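Local coordinates for CaaX farnesyltransferase alpha subunit Ram2 (Aspergillus fumigatus, PDB 4L9P), which forms, with the beta subunit Ram1, a heterodimer that probably attaches farnesyl groups to CAAX proteins, at residues A[61-66]-A[91-96]; A[165-170]-A[200-205]; A[305-310]-A[328-333]. The protein carries 1 engineered substitution. All coordinates share one frame; numbering follows the deposited sequence.

The three contacts follow one another along a chain of helices and no strands. Contact 1 joins helices 51-65 and 88-100 near the N-terminal end. Contact 2 joins helices 161-174 and 197-208 near the middle. Contact 3 joins helices 304-317 and 323-338 near the C-terminal end. Contact 2 lies about 32 Å from contact 1 and about 31 Å from contact 3, centre to centre. Contacts 1 and 3 are about 58 Å apart, centre to centre, on opposite sides of the chain's centre. Contact 2 lies about 13 Å from the bound farnesyl analogue FII, measured from the His168 side chain, and does not touch it. Around all three, residues also meet the beta subunit.

Contact 1 of 3, residues A[61-66]-A[91-96]; sequences RAVMAA and WIYRAK. With EDO (1,2-ethanediol), chain G.
Met64 lies across one face of the Tyr93 ring. Its CG is 3.5 Å from the ring centroid of Tyr93 and only 7° off the ring normal, a CH-pi contact almost over the centre. Met64 SD sits to one side, 4.4 Å from the Tyr93 centroid. It approaches obliquely and adds a Met-aromatic contact near the CB end of the tyrosine. Tyr93 CG is anti to the backbone N (chi1 179°), which sends the ring out from helix 88-100 to helix 51-65.

Val63 meets the far end of the same ring, and its side chain runs at about a right angle to the tyrosine. Val63 CG2 is 3.8 Å from Tyr93 CE2, and Val63 CB is 3.4 Å from Tyr93 OH. This last approach is packing, because the hydroxyl has its polar partner elsewhere: it bonds to the carbonyl O of Glu68. That bond ties down the buried hydroxyl while Met64 covers a face of the ring.

One turn earlier, Arg61 faces the beta subunit. Arg61 NH1 bonds to O1 of an ethanediol at 2.8 Å, and Arg61 NH2 adds a weak bond to it at 3.4 Å. The diol is probably from the crystallisation liquor. It also bonds to Thr57 and to Asp148 of the beta subunit, while Arg61 NH1 reaches His194 O of that chain.

CG over the face and the oblique sulfur beside it combine a CH-pi with a Met-aromatic contact. Here they join two helices of the all-helical prenyltransferase alpha-subunit fold, beside the subunit interface.

Contact 2 of 3, residues A[165-170]-A[200-205]; sequences TYRHWL and WNHRYM
Helices 161-174 and 197-208 run side by side in the same direction, with local axes 11.0 Å apart at 13°. The backbones come nearest at His168 and His202, whose CA atoms are 7.1 Å apart. Long side chains span the distance.

Met205 reaches over from the second helix to the imidazole of His168. Its CG is anti to the backbone N (chi1 -175°) and lies 3.5 Å from His168 ND1. Met205 SD is 3.7 Å from the same nitrogen of His168. The approach is oblique. Beyond the sulfur the methionine is doubtful: its last two torsions are far from their usual values, and its CE sits unusually close to the His202 ring of its own segment. The end of this side chain may be strained or imprecisely placed.

His202 meets Arg167. Its CE1 is 3.8 Å from Arg167 CG, and the two side chains cross at about a right angle. The guanidinium and imidazole planes are 58° apart. The His202 ring turns an edge to the backbone N of His168, which is 4.0 Å from His202 CE1.

No hydrogen bond links the two segments. The Arg167 guanidinium and NE2 of both histidines find acids outside them. Glu182 takes part twice: it bonds to His202 NE2 and forms a salt bridge with Arg167, which also pairs with Asp185. His168 NE2 bonds to Asp217. These acids probably fix the rotation of both imidazoles.

Near-parallel helices separated in sequence by an intervening helix, 180-192, are characteristic of the stacked helical hairpins of the prenyltransferase alpha-subunit repeats. Such hairpins build the crescent-shaped superhelix of this fold.

Contact 3 of 3, residues A[305-310]-A[328-333]; sequences HAIEWL and VKMLTL
Ile307 holds its CG2 branch anti to the backbone N, and this methyl faces helix 323-338. Met330 CG is anti to its carbonyl carbon (chi1 -66°). The chain then bends at chi2 (-60°) and chi3, and the chi2 bend brings SD within 4.0 Å of Ile307 CG2. Met330 CB also packs on Ile307 CG2, at 3.8 Å. The methyl lies 3.2 Å from the backbone O of Met330 as well, a close fit against the main chain.

Leu310, one turn on, continues the packing, with its CB 4.0 Å from Met330 CG. At the other end Ile307 CD1 touches Leu333 CB more loosely, at 4.4 Å. The local axes are 8.7 Å apart at 153°, so the helices are roughly antiparallel.

Away from the interface, Thr332 OG1 bonds to Val328 O at 2.8 Å. This oxygen also takes the helix bond from Thr332 N, from the opposite face of its carbonyl plane.

Leu334 and Tyr338 extend the apolar cover around Ile307. With no hydrogen bond or salt bridge between the two segments, van der Waals packing and burial of apolar surface hold them together.

Contact 1 of 3, residues A[61-66]-A[91-96]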
loop_
_atom_site.group_PDB
_atom_site.type_symbol
_atom_site.label_atom_id
_atom_site.label_comp_id
_atom_site.label_asym_id
_atom_site.label_seq_id
_atom_site.Cartn_x
_atom_site.Cartn_y
_atom_site.Cartn_z
ATOM N N ARG A 61 26.999 -16.657 0.158
ATOM C CA ARG A 61 26.329 -17.861 0.648
ATOM C C ARG A 61 27.249 -18.620 1.620
ATOM O O ARG A 61 26.807 -19.079 2.667
ATOM C CB ARG A 61 25.926 -18.805 -0.500
ATOM C CG ARG A 61 24.618 -18.394 -1.139
ATOM C CD ARG A 61 24.099 -19.478 -2.122
ATOM N NE ARG A 61 24.843 -19.321 -3.347
ATOM C CZ ARG A 61 24.523 -18.545 -4.375
ATOM N NH1 ARG A 61 23.356 -17.884 -4.462
ATOM N NH2 ARG A 61 25.384 -18.491 -5.360
ATOM N N ALA A 62 28.531 -18.729 1.279
ATOM C CA ALA A 62 29.449 -19.459 2.135
ATOM C C ALA A 62 29.675 -18.776 3.474
ATOM O O ALA A 62 29.695 -19.435 4.515
ATOM C CB ALA A 62 30.818 -19.642 1.394
ATOM N N VAL A 63 29.924 -17.468 3.476
ATOM C CA VAL A 63 30.147 -16.801 4.751
ATOM C C VAL A 63 28.909 -16.839 5.641
ATOM O O VAL A 63 29.025 -17.010 6.857
ATOM C CB VAL A 63 30.775 -15.372 4.646
ATOM C CG1 VAL A 63 32.207 -15.491 4.141
ATOM C CG2 VAL A 63 29.974 -14.435 3.757
ATOM N N MET A 64 27.722 -16.641 5.043
ATOM C CA MET A 64 26.543 -16.648 5.877
ATOM C C MET A 64 26.267 -18.059 6.439
ATOM O O MET A 64 25.852 -18.205 7.588
ATOM C CB MET A 64 25.350 -16.142 5.065
ATOM C CG MET A 64 25.460 -14.645 4.745
ATOM S SD MET A 64 23.985 -13.957 3.974
ATOM C CE MET A 64 23.755 -15.060 2.608
ATOM N N ALA A 65 26.499 -19.089 5.635
ATOM C CA ALA A 65 26.330 -20.455 6.108
ATOM C C ALA A 65 27.265 -20.769 7.306
ATOM O O ALA A 65 26.905 -21.540 8.207
ATOM C CB ALA A 65 26.594 -21.447 4.952
ATOM N N ALA A 66 28.457 -20.176 7.302
ATOM C CA ALA A 66 29.419 -20.351 8.398
ATOM C C ALA A 66 29.170 -19.367 9.559
ATOM O O ALA A 66 29.855 -19.419 10.575
ATOM C CB ALA A 66 30.832 -20.165 7.829
ATOM N N TRP A 91 22.028 -6.715 3.542
ATOM C CA TRP A 91 22.014 -5.627 4.530
ATOM C C TRP A 91 21.831 -6.167 5.948
ATOM O O TRP A 91 22.453 -5.672 6.900
ATOM C CB TRP A 91 20.807 -4.698 4.231
ATOM C CG TRP A 91 20.998 -3.798 3.092
ATOM C CD1 TRP A 91 20.558 -3.960 1.765
ATOM C CD2 TRP A 91 21.706 -2.571 3.123
ATOM N NE1 TRP A 91 20.960 -2.873 1.002
ATOM C CE2 TRP A 91 21.664 -2.013 1.817
ATOM C CE3 TRP A 91 22.407 -1.892 4.122
ATOM C CZ2 TRP A 91 22.224 -0.779 1.528
ATOM C CZ3 TRP A 91 22.974 -0.655 3.813
ATOM C CH2 TRP A 91 22.873 -0.104 2.540
ATOM N N ILE A 92 20.940 -7.140 6.107
ATOM C CA ILE A 92 20.752 -7.686 7.440
ATOM C C ILE A 92 22.025 -8.384 7.941
ATOM O O ILE A 92 22.416 -8.211 9.113
ATOM C CB ILE A 92 19.575 -8.681 7.433
ATOM C CG1 ILE A 92 18.294 -7.867 7.135
ATOM C CG2 ILE A 92 19.465 -9.472 8.758
ATOM C CD1 ILE A 92 17.257 -8.668 6.632
ATOM N N TYR A 93 22.707 -9.121 7.053
ATOM C CA TYR A 93 23.957 -9.764 7.441
ATOM C C TYR A 93 25.032 -8.686 7.748
ATOM O O TYR A 93 25.767 -8.807 8.728
ATOM C CB TYR A 93 24.377 -10.681 6.303
ATOM C CG TYR A 93 25.663 -11.409 6.536
ATOM C CD1 TYR A 93 25.864 -12.138 7.649
ATOM C CD2 TYR A 93 26.680 -11.337 5.570
ATOM C CE1 TYR A 93 27.133 -12.843 7.849
ATOM C CE2 TYR A 93 27.876 -11.993 5.713
ATOM C CZ TYR A 93 28.106 -12.751 6.854
ATOM O OH TYR A 93 29.348 -13.381 6.946
ATOM N N ARG A 94 25.103 -7.617 6.960
ATOM C CA ARG A 94 26.026 -6.521 7.248
ATOM C C ARG A 94 25.816 -5.979 8.649
ATOM O O ARG A 94 26.785 -5.776 9.370
ATOM C CB ARG A 94 25.889 -5.400 6.180
ATOM C CG ARG A 94 26.801 -4.231 6.433
ATOM C CD ARG A 94 26.705 -3.183 5.298
ATOM N NE ARG A 94 27.669 -2.104 5.532
ATOM C CZ ARG A 94 28.889 -2.086 5.021
ATOM N NH1 ARG A 94 29.300 -3.108 4.280
ATOM N NH2 ARG A 94 29.694 -1.050 5.288
ATOM N N ALA A 95 24.551 -5.718 9.041
ATOM C CA ALA A 95 24.358 -5.167 10.350
ATOM C C ALA A 95 24.820 -6.141 11.445
ATOM O O ALA A 95 25.386 -5.705 12.458
ATOM C CB ALA A 95 22.863 -4.810 10.574
ATOM N N LYS A 96 24.562 -7.430 11.250
ATOM C CA LYS A 96 25.077 -8.429 12.228
ATOM C C LYS A 96 26.583 -8.303 12.381
ATOM O O LYS A 96 27.081 -8.280 13.520
ATOM C CB LYS A 96 24.756 -9.833 11.760
ATOM C CG LYS A 96 23.304 -10.211 11.869
ATOM C CD LYS A 96 23.187 -11.689 11.406
ATOM C CE LYS A 96 21.782 -12.234 11.555
ATOM N NZ LYS A 96 21.829 -13.688 11.184
HETATM C C1 EDO G . 22.944 -15.135 -7.498
HETATM O O1 EDO G . 23.509 -15.924 -6.455
HETATM C C2 EDO G . 21.515 -14.782 -7.182
HETATM O O2 EDO G . 21.388 -14.137 -5.901
#

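Contact 2 of 3, residues A[165-170]-A[200-205]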
loop_
_atom_site.group_PDB
_atom_site.type_symbol
_atom_site.label_atom_id
_atom_site.label_comp_id
_atom_site.label_asym_id
_atom_site.label_seq_id
_atom_site.Cartn_x
_atom_site.Cartn_y
_atom_site.Cartn_z
ATOM N N THR A 165 9.372 8.255 7.064
ATOM C CA THR A 165 9.173 7.211 8.054
ATOM C C THR A 165 10.361 7.158 9.005
ATOM O O THR A 165 10.177 7.087 10.243
ATOM C CB THR A 165 8.958 5.852 7.351
ATOM O OG1 THR A 165 7.692 5.932 6.649
ATOM C CG2 THR A 165 8.912 4.725 8.385
ATOM N N TYR A 166 11.575 7.237 8.441
ATOM C CA TYR A 166 12.760 7.255 9.341
ATOM C C TYR A 166 12.696 8.480 10.238
ATOM O O TYR A 166 12.992 8.376 11.465
ATOM C CB TYR A 166 13.994 7.256 8.491
ATOM C CG TYR A 166 15.265 7.455 9.378
ATOM C CD1 TYR A 166 15.835 6.374 10.101
ATOM C CD2 TYR A 166 15.784 8.736 9.549
ATOM C CE1 TYR A 166 16.939 6.597 10.924
ATOM C CE2 TYR A 166 16.874 8.956 10.391
ATOM C CZ TYR A 166 17.421 7.859 11.056
ATOM O OH TYR A 166 18.536 8.022 11.859
ATOM N N ARG A 167 12.328 9.640 9.717
ATOM C CA ARG A 167 12.339 10.833 10.567
ATOM C C ARG A 167 11.276 10.726 11.673
ATOM O O ARG A 167 11.514 11.218 12.787
ATOM C CB ARG A 167 12.166 12.116 9.719
ATOM C CG ARG A 167 12.601 13.388 10.530
ATOM C CD ARG A 167 12.682 14.632 9.670
ATOM N NE ARG A 167 13.254 15.694 10.486
ATOM C CZ ARG A 167 13.929 16.738 10.030
ATOM N NH1 ARG A 167 14.086 16.918 8.722
ATOM N NH2 ARG A 167 14.486 17.576 10.930
ATOM N N HIS A 168 10.134 10.054 11.424
ATOM C CA HIS A 168 9.168 9.858 12.519
ATOM C C HIS A 168 9.825 8.980 13.595
ATOM O O HIS A 168 9.707 9.308 14.800
ATOM C CB HIS A 168 7.957 9.057 11.970
ATOM C CG HIS A 168 7.059 8.549 13.044
ATOM N ND1 HIS A 168 6.010 9.306 13.520
ATOM C CD2 HIS A 168 7.107 7.425 13.820
ATOM C CE1 HIS A 168 5.424 8.664 14.530
ATOM N NE2 HIS A 168 6.065 7.522 14.738
ATOM N N TRP A 169 10.514 7.907 13.201
ATOM C CA TRP A 169 11.181 7.049 14.180
ATOM C C TRP A 169 12.221 7.883 14.958
ATOM O O TRP A 169 12.348 7.721 16.200
ATOM C CB TRP A 169 11.859 5.853 13.450
ATOM C CG TRP A 169 12.710 5.084 14.400
ATOM C CD1 TRP A 169 12.325 4.082 15.277
ATOM C CD2 TRP A 169 14.066 5.360 14.690
ATOM N NE1 TRP A 169 13.374 3.706 16.056
ATOM C CE2 TRP A 169 14.464 4.474 15.738
ATOM C CE3 TRP A 169 14.997 6.251 14.152
ATOM C CZ2 TRP A 169 15.765 4.483 16.270
ATOM C CZ3 TRP A 169 16.290 6.272 14.727
ATOM C CH2 TRP A 169 16.638 5.388 15.761
ATOM N N LEU A 170 12.986 8.729 14.262
ATOM C CA LEU A 170 14.047 9.510 14.907
ATOM C C LEU A 170 13.436 10.424 15.942
ATOM O O LEU A 170 14.016 10.573 17.079
ATOM C CB LEU A 170 14.766 10.293 13.822
ATOM C CG LEU A 170 15.971 11.108 14.310
ATOM C CD1 LEU A 170 17.173 10.173 14.519
ATOM C CD2 LEU A 170 16.284 12.174 13.252
ATOM N N TRP A 200 3.010 18.078 6.179
ATOM C CA TRP A 200 1.843 18.250 7.044
ATOM C C TRP A 200 1.674 17.055 7.974
ATOM O O TRP A 200 1.354 17.239 9.150
ATOM C CB TRP A 200 0.566 18.440 6.210
ATOM C CG TRP A 200 0.475 19.800 5.608
ATOM C CD1 TRP A 200 0.773 20.149 4.300
ATOM C CD2 TRP A 200 0.052 21.009 6.274
ATOM N NE1 TRP A 200 0.540 21.508 4.120
ATOM C CE2 TRP A 200 0.117 22.057 5.318
ATOM C CE3 TRP A 200 -0.347 21.301 7.591
ATOM C CZ2 TRP A 200 -0.213 23.395 5.636
ATOM C CZ3 TRP A 200 -0.692 22.643 7.901
ATOM C CH2 TRP A 200 -0.651 23.649 6.918
ATOM N N ASN A 201 1.886 15.831 7.460
ATOM C CA ASN A 201 1.733 14.656 8.293
ATOM C C ASN A 201 2.737 14.647 9.446
ATOM O O ASN A 201 2.402 14.276 10.574
ATOM C CB ASN A 201 1.813 13.390 7.394
ATOM C CG ASN A 201 1.684 12.127 8.219
ATOM O OD1 ASN A 201 0.571 11.785 8.647
ATOM N ND2 ASN A 201 2.817 11.498 8.579
ATOM N N HIS A 202 3.982 15.025 9.121
ATOM C CA HIS A 202 5.017 15.074 10.186
ATOM C C HIS A 202 4.657 16.179 11.154
ATOM O O HIS A 202 4.853 16.019 12.382
ATOM C CB HIS A 202 6.367 15.335 9.534
ATOM C CG HIS A 202 7.526 15.101 10.472
ATOM N ND1 HIS A 202 7.918 13.826 10.820
ATOM C CD2 HIS A 202 8.388 15.957 11.088
ATOM C CE1 HIS A 202 8.955 13.904 11.630
ATOM N NE2 HIS A 202 9.239 15.185 11.823
ATOM N N ARG A 203 4.084 17.290 10.686
ATOM C CA ARG A 203 3.668 18.388 11.606
ATOM C C ARG A 203 2.644 17.852 12.612
ATOM O O ARG A 203 2.710 18.181 13.803
ATOM C CB ARG A 203 3.037 19.552 10.824
ATOM C CG ARG A 203 2.863 20.793 11.749
ATOM C CD ARG A 203 2.155 21.957 10.956
ATOM N NE ARG A 203 2.115 23.080 11.875
ATOM C CZ ARG A 203 3.010 24.058 11.935
ATOM N NH1 ARG A 203 3.994 24.167 11.015
ATOM N NH2 ARG A 203 2.914 24.939 12.934
ATOM N N TYR A 204 1.696 17.054 12.120
ATOM C CA TYR A 204 0.696 16.512 13.039
ATOM C C TYR A 204 1.385 15.639 14.129
ATOM O O TYR A 204 1.069 15.730 15.327
ATOM C CB TYR A 204 -0.354 15.673 12.276
ATOM C CG TYR A 204 -1.411 15.175 13.251
ATOM C CD1 TYR A 204 -1.252 13.965 13.972
ATOM C CD2 TYR A 204 -2.610 15.897 13.436
ATOM C CE1 TYR A 204 -2.221 13.521 14.881
ATOM C CE2 TYR A 204 -3.597 15.451 14.323
ATOM C CZ TYR A 204 -3.372 14.276 15.069
ATOM O OH TYR A 204 -4.326 13.843 15.980
ATOM N N MET A 205 2.335 14.814 13.742
ATOM C CA MET A 205 3.039 14.028 14.738
ATOM C C MET A 205 3.730 14.930 15.773
ATOM O O MET A 205 3.642 14.692 17.007
ATOM C CB MET A 205 4.079 13.201 14.059
ATOM C CG MET A 205 4.777 12.255 15.030
ATOM S SD MET A 205 6.509 12.599 15.139
ATOM C CE MET A 205 6.915 13.657 13.889
#

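Contact 3 of 3, residues A[305-310]-A[328-333]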
loop_
_atom_site.group_PDB
_atom_site.type_symbol
_atom_site.label_atom_id
_atom_site.label_comp_id
_atom_site.label_asym_id
_atom_site.label_seq_id
_atom_site.Cartn_x
_atom_site.Cartn_y
_atom_site.Cartn_z
ATOM N N HIS A 305 -12.786 22.226 -0.815
ATOM C CA HIS A 305 -12.696 21.826 0.579
ATOM C C HIS A 305 -13.584 22.643 1.486
ATOM O O HIS A 305 -14.102 22.139 2.493
ATOM C CB HIS A 305 -11.205 21.921 1.047
ATOM C CG HIS A 305 -10.306 21.272 0.046
ATOM N ND1 HIS A 305 -10.426 19.931 -0.256
ATOM C CD2 HIS A 305 -9.381 21.780 -0.803
ATOM C CE1 HIS A 305 -9.592 19.644 -1.231
ATOM N NE2 HIS A 305 -8.943 20.736 -1.585
ATOM N N ALA A 306 -13.750 23.926 1.143
ATOM C CA ALA A 306 -14.656 24.805 1.893
ATOM C C ALA A 306 -16.089 24.331 1.747
ATOM O O ALA A 306 -16.821 24.333 2.717
ATOM C CB ALA A 306 -14.481 26.207 1.434
ATOM N N ILE A 307 -16.459 23.876 0.552
ATOM C CA ILE A 307 -17.829 23.379 0.350
ATOM C C ILE A 307 -18.027 22.099 1.164
ATOM O O ILE A 307 -19.087 21.926 1.832
ATOM C CB ILE A 307 -18.113 23.079 -1.150
ATOM C CG1 ILE A 307 -17.908 24.326 -2.012
ATOM C CG2 ILE A 307 -19.516 22.496 -1.366
ATOM C CD1 ILE A 307 -18.075 24.028 -3.484
ATOM N N GLU A 308 -17.037 21.178 1.158
ATOM C CA GLU A 308 -17.207 19.945 1.937
ATOM C C GLU A 308 -17.252 20.238 3.433
ATOM O O GLU A 308 -18.011 19.616 4.192
ATOM C CB GLU A 308 -16.041 19.042 1.647
ATOM C CG GLU A 308 -16.194 17.686 2.347
ATOM C CD GLU A 308 -14.967 16.856 2.075
ATOM O OE1 GLU A 308 -13.934 17.470 1.651
ATOM O OE2 GLU A 308 -15.002 15.621 2.277
ATOM N N TRP A 309 -16.461 21.223 3.860
ATOM C CA TRP A 309 -16.479 21.630 5.264
ATOM C C TRP A 309 -17.871 22.113 5.658
ATOM O O TRP A 309 -18.421 21.709 6.707
ATOM C CB TRP A 309 -15.469 22.758 5.474
ATOM C CG TRP A 309 -15.146 23.016 6.900
ATOM C CD1 TRP A 309 -15.935 23.624 7.829
ATOM C CD2 TRP A 309 -13.933 22.660 7.561
ATOM N NE1 TRP A 309 -15.268 23.681 9.040
ATOM C CE2 TRP A 309 -14.041 23.079 8.899
ATOM C CE3 TRP A 309 -12.749 22.017 7.134
ATOM C CZ2 TRP A 309 -13.010 22.886 9.823
ATOM C CZ3 TRP A 309 -11.714 21.827 8.049
ATOM C CH2 TRP A 309 -11.851 22.260 9.375
ATOM N N LEU A 310 -18.442 22.979 4.811
ATOM C CA LEU A 310 -19.809 23.473 5.069
ATOM C C LEU A 310 -20.846 22.335 5.078
ATOM O O LEU A 310 -21.763 22.352 5.899
ATOM C CB LEU A 310 -20.190 24.567 4.057
ATOM C CG LEU A 310 -19.368 25.834 4.290
ATOM C CD1 LEU A 310 -19.519 26.843 3.152
ATOM C CD2 LEU A 310 -19.593 26.485 5.679
ATOM N N VAL A 328 -27.273 19.347 1.850
ATOM C CA VAL A 328 -27.532 18.710 0.580
ATOM C C VAL A 328 -27.181 19.618 -0.599
ATOM O O VAL A 328 -26.636 19.187 -1.639
ATOM C CB VAL A 328 -28.972 18.178 0.497
ATOM C CG1 VAL A 328 -29.271 17.675 -0.912
ATOM C CG2 VAL A 328 -29.156 17.065 1.525
ATOM N N LYS A 329 -27.480 20.917 -0.466
ATOM C CA LYS A 329 -27.066 21.839 -1.510
ATOM C C LYS A 329 -25.527 21.845 -1.710
ATOM O O LYS A 329 -25.058 21.908 -2.865
ATOM C CB LYS A 329 -27.517 23.253 -1.128
ATOM C CG LYS A 329 -27.201 24.268 -2.170
ATOM C CD LYS A 329 -27.546 25.690 -1.650
ATOM C CE LYS A 329 -27.145 26.758 -2.697
ATOM N NZ LYS A 329 -27.460 28.185 -2.304
ATOM N N MET A 330 -24.757 21.899 -0.608
ATOM C CA MET A 330 -23.292 21.899 -0.729
ATOM C C MET A 330 -22.844 20.624 -1.450
ATOM O O MET A 330 -21.990 20.693 -2.338
ATOM C CB MET A 330 -22.658 21.995 0.654
ATOM C CG MET A 330 -22.901 23.290 1.373
ATOM S SD MET A 330 -22.269 24.743 0.468
ATOM C CE MET A 330 -23.807 25.340 -0.353
ATOM N N LEU A 331 -23.444 19.473 -1.082
ATOM C CA LEU A 331 -23.022 18.210 -1.679
ATOM C C LEU A 331 -23.395 18.142 -3.166
ATOM O O LEU A 331 -22.719 17.509 -3.980
ATOM C CB LEU A 331 -23.610 17.061 -0.879
ATOM C CG LEU A 331 -22.965 16.897 0.520
ATOM C CD1 LEU A 331 -23.904 16.081 1.396
ATOM C CD2 LEU A 331 -21.607 16.109 0.448
ATOM N N THR A 332 -24.522 18.786 -3.512
ATOM C CA THR A 332 -24.923 18.905 -4.899
ATOM C C THR A 332 -23.929 19.759 -5.712
ATOM O O THR A 332 -23.590 19.399 -6.858
ATOM C CB THR A 332 -26.350 19.462 -4.962
ATOM O OG1 THR A 332 -27.225 18.544 -4.291
ATOM C CG2 THR A 332 -26.761 19.560 -6.414
ATOM N N LEU A 333 -23.448 20.857 -5.131
ATOM C CA LEU A 333 -22.400 21.607 -5.814
ATOM C C LEU A 333 -21.157 20.734 -6.080
ATOM O O LEU A 333 -20.547 20.845 -7.133
ATOM C CB LEU A 333 -21.988 22.842 -5.019
ATOM C CG LEU A 333 -23.094 23.899 -4.910
ATOM C CD1 LEU A 333 -22.682 25.031 -3.970
ATOM C CD2 LEU A 333 -23.353 24.467 -6.277
#